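Local coordinates for protein N-acetylglucosamine 2-epimerase (Xylella fastidiosa, PDB 3GT5) that probably acts as a sugar isomerase, as in the N-acylglucosamine 2-epimerase family to which it belongs, at residues K307-Q312 and W354-D359. Numbering follows the deposited sequence.
Sequences KYFWVQ and WYRLLD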
loop_
_atom_site.group_PDB
_atom_site.type_symbol
_atom_site.label_atom_id
_atom_site.label_comp_id
_atom_site.label_asym_id
_atom_site.label_seq_id
_atom_site.Cartn_x
_atom_site.Cartn_y
_atom_site.Cartn_z
ATOM N N LYS A 307 4.934 10.159 13.030
ATOM C CA LYS A 307 5.758 9.799 11.909
ATOM C C LYS A 307 5.547 8.298 11.665
ATOM O O LYS A 307 5.933 7.458 12.485
ATOM C CB LYS A 307 7.243 10.068 12.217
ATOM C CG LYS A 307 7.563 11.465 12.764
ATOM C CD LYS A 307 7.290 12.588 11.829
ATOM C CE LYS A 307 7.412 13.974 12.584
ATOM N NZ LYS A 307 8.763 14.243 13.182
ATOM N N TYR A 308 4.939 7.962 10.525
ATOM C CA TYR A 308 4.559 6.615 10.214
ATOM C C TYR A 308 5.548 6.034 9.199
ATOM O O TYR A 308 5.975 6.676 8.250
ATOM C CB TYR A 308 3.177 6.582 9.587
ATOM C CG TYR A 308 2.024 6.647 10.568
ATOM C CD1 TYR A 308 1.186 5.579 10.736
ATOM C CD2 TYR A 308 1.744 7.822 11.282
ATOM C CE1 TYR A 308 0.103 5.647 11.615
ATOM C CE2 TYR A 308 0.668 7.894 12.158
ATOM C CZ TYR A 308 -0.156 6.823 12.296
ATOM O OH TYR A 308 -1.223 6.884 13.170
ATOM N N PHE A 309 5.764 4.754 9.322
ATOM C CA PHE A 309 6.704 4.025 8.471
ATOM C C PHE A 309 6.387 4.195 6.975
ATOM O O PHE A 309 7.248 4.577 6.187
ATOM C CB PHE A 309 6.753 2.530 8.868
ATOM C CG PHE A 309 5.567 1.688 8.432
ATOM C CD1 PHE A 309 5.721 0.693 7.479
ATOM C CD2 PHE A 309 4.293 1.854 9.019
ATOM C CE1 PHE A 309 4.643 -0.080 7.079
ATOM C CE2 PHE A 309 3.208 1.110 8.584
ATOM C CZ PHE A 309 3.397 0.118 7.632
ATOM N N TRP A 310 5.124 3.961 6.633
ATOM C CA TRP A 310 4.721 3.852 5.231
ATOM C C TRP A 310 4.761 5.193 4.519
ATOM O O TRP A 310 5.027 5.292 3.310
ATOM C CB TRP A 310 3.353 3.196 5.111
ATOM C CG TRP A 310 2.169 4.030 5.596
ATOM C CD1 TRP A 310 1.578 3.968 6.806
ATOM C CD2 TRP A 310 1.451 5.010 4.839
ATOM N NE1 TRP A 310 0.530 4.872 6.870
ATOM C CE2 TRP A 310 0.408 5.494 5.663
ATOM C CE3 TRP A 310 1.584 5.516 3.542
ATOM C CZ2 TRP A 310 -0.501 6.457 5.245
ATOM C CZ3 TRP A 310 0.685 6.507 3.112
ATOM C CH2 TRP A 310 -0.352 6.964 3.973
ATOM N N VAL A 311 4.520 6.278 5.270
ATOM C CA VAL A 311 4.673 7.645 4.722
ATOM C C VAL A 311 6.095 7.961 4.231
ATOM O O VAL A 311 6.297 8.493 3.149
ATOM C CB VAL A 311 4.175 8.693 5.773
ATOM C CG1 VAL A 311 4.294 10.101 5.245
ATOM C CG2 VAL A 311 2.683 8.341 6.125
ATOM N N GLN A 312 7.080 7.569 5.025
ATOM C CA GLN A 312 8.441 7.774 4.634
ATOM C C GLN A 312 8.794 6.885 3.428
ATOM O O GLN A 312 9.453 7.338 2.512
ATOM C CB GLN A 312 9.383 7.488 5.803
ATOM C CG GLN A 312 8.913 7.904 7.190
ATOM C CD GLN A 312 8.405 9.331 7.323
ATOM O OE1 GLN A 312 9.006 10.272 6.823
ATOM N NE2 GLN A 312 7.305 9.493 8.054
ATOM N N TRP A 354 10.658 -2.249 10.160
ATOM C CA TRP A 354 10.504 -0.888 10.639
ATOM C C TRP A 354 9.508 -0.826 11.787
ATOM O O TRP A 354 8.581 -1.650 11.891
ATOM C CB TRP A 354 9.947 0.016 9.513
ATOM C CG TRP A 354 10.836 0.310 8.311
ATOM C CD1 TRP A 354 11.663 -0.562 7.630
ATOM C CD2 TRP A 354 10.883 1.539 7.572
ATOM N NE1 TRP A 354 12.229 0.062 6.566
ATOM C CE2 TRP A 354 11.765 1.347 6.489
ATOM C CE3 TRP A 354 10.250 2.769 7.707
ATOM C CZ2 TRP A 354 12.055 2.354 5.590
ATOM C CZ3 TRP A 354 10.532 3.758 6.809
ATOM C CH2 TRP A 354 11.423 3.562 5.767
ATOM N N TYR A 355 9.696 0.151 12.679
ATOM C CA TYR A 355 8.652 0.469 13.651
ATOM C C TYR A 355 7.460 1.007 12.897
ATOM O O TYR A 355 7.649 1.588 11.840
ATOM C CB TYR A 355 9.114 1.482 14.673
ATOM C CG TYR A 355 10.379 1.054 15.390
ATOM C CD1 TYR A 355 10.431 -0.143 16.067
ATOM C CD2 TYR A 355 11.513 1.862 15.369
ATOM C CE1 TYR A 355 11.616 -0.544 16.739
ATOM C CE2 TYR A 355 12.693 1.488 16.016
ATOM C CZ TYR A 355 12.719 0.264 16.706
ATOM O OH TYR A 355 13.870 -0.124 17.348
ATOM N N ARG A 356 6.244 0.798 13.413
ATOM C CA ARG A 356 5.059 1.334 12.728
ATOM C C ARG A 356 4.983 2.879 12.786
ATOM O O ARG A 356 4.745 3.537 11.780
ATOM C CB ARG A 356 3.774 0.691 13.216
ATOM C CG ARG A 356 2.510 1.123 12.462
ATOM C CD ARG A 356 1.264 0.383 12.911
ATOM N NE ARG A 356 0.744 0.943 14.169
ATOM C CZ ARG A 356 -0.147 1.927 14.270
ATOM N NH1 ARG A 356 -0.523 2.339 15.478
ATOM N NH2 ARG A 356 -0.687 2.495 13.192
ATOM N N LEU A 357 5.194 3.467 13.960
ATOM C CA LEU A 357 5.128 4.892 14.085
ATOM C C LEU A 357 5.909 5.394 15.288
ATOM O O LEU A 357 6.243 4.626 16.183
ATOM C CB LEU A 357 3.664 5.342 14.173
ATOM C CG LEU A 357 2.961 5.177 15.519
ATOM C CD1 LEU A 357 1.591 5.921 15.483
ATOM C CD2 LEU A 357 2.789 3.719 15.831
ATOM N N LEU A 358 6.239 6.674 15.250
ATOM C CA LEU A 358 6.874 7.359 16.361
ATOM C C LEU A 358 6.035 8.605 16.590
ATOM O O LEU A 358 5.318 9.085 15.673
ATOM C CB LEU A 358 8.299 7.726 16.016
ATOM C CG LEU A 358 9.230 6.572 15.570
ATOM C CD1 LEU A 358 10.520 7.200 15.015
ATOM C CD2 LEU A 358 9.483 5.622 16.764
ATOM N N ASP A 359 6.139 9.178 17.784
ATOM C CA ASP A 359 5.484 10.451 17.997
ATOM C C ASP A 359 6.291 11.584 17.332
ATOM O O ASP A 359 7.309 11.357 16.682
ATOM C CB ASP A 359 5.174 10.662 19.496
ATOM C CG ASP A 359 6.397 11.054 20.301
ATOM O OD1 ASP A 359 7.481 11.189 19.732
ATOM O OD2 ASP A 359 6.252 11.244 21.535
HETATM O O HOH W 1 -2.183 4.860 14.539
#
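Trp354 lays the six-membered side of its indole against the first turn of helix 309-326: CE3 lies 3.7 Å from Phe309 CB, and Gln312 CB meets the indole edge near CZ3. Its NE1 is hydrogen-bonded to NE2 of His14, and helices 329-346 and 377-387 also pack on the ring. Next comes Tyr355, whose carbonyl O sits 3.2 Å from Phe309 CB and is buried without a hydrogen-bond partner. Arg356 O accepts a hydrogen bond from Phe309 N, the first amide of the helix, at 2.9 Å, and lies at the edge of the Phe309 ring. The arginine side chain runs extended past that ring, CG touching CE2, then bends at chi3 (79°) and brings NH2 beside Tyr308 CE1; a water bridges NH2 and Tyr308 OH. Leu357 covers one face of the Tyr308 ring, CB 4.1 Å from the centroid and CD1 farther out over CZ; Tyr294 also stacks with this tyrosine. Leu358 and Lys307 form an antiparallel hydrogen-bonded pair, N to O both ways; the lysine ammonium turns away to a salt bridge with Asp286 and hydrogen bonds to the Gly290 and Gly360 carbonyls. Edge strand 357-358 thus pairs with strand 302-308, which passes through N-cap Tyr308 into helix 309-326 of the family's (alpha/alpha)6-barrel.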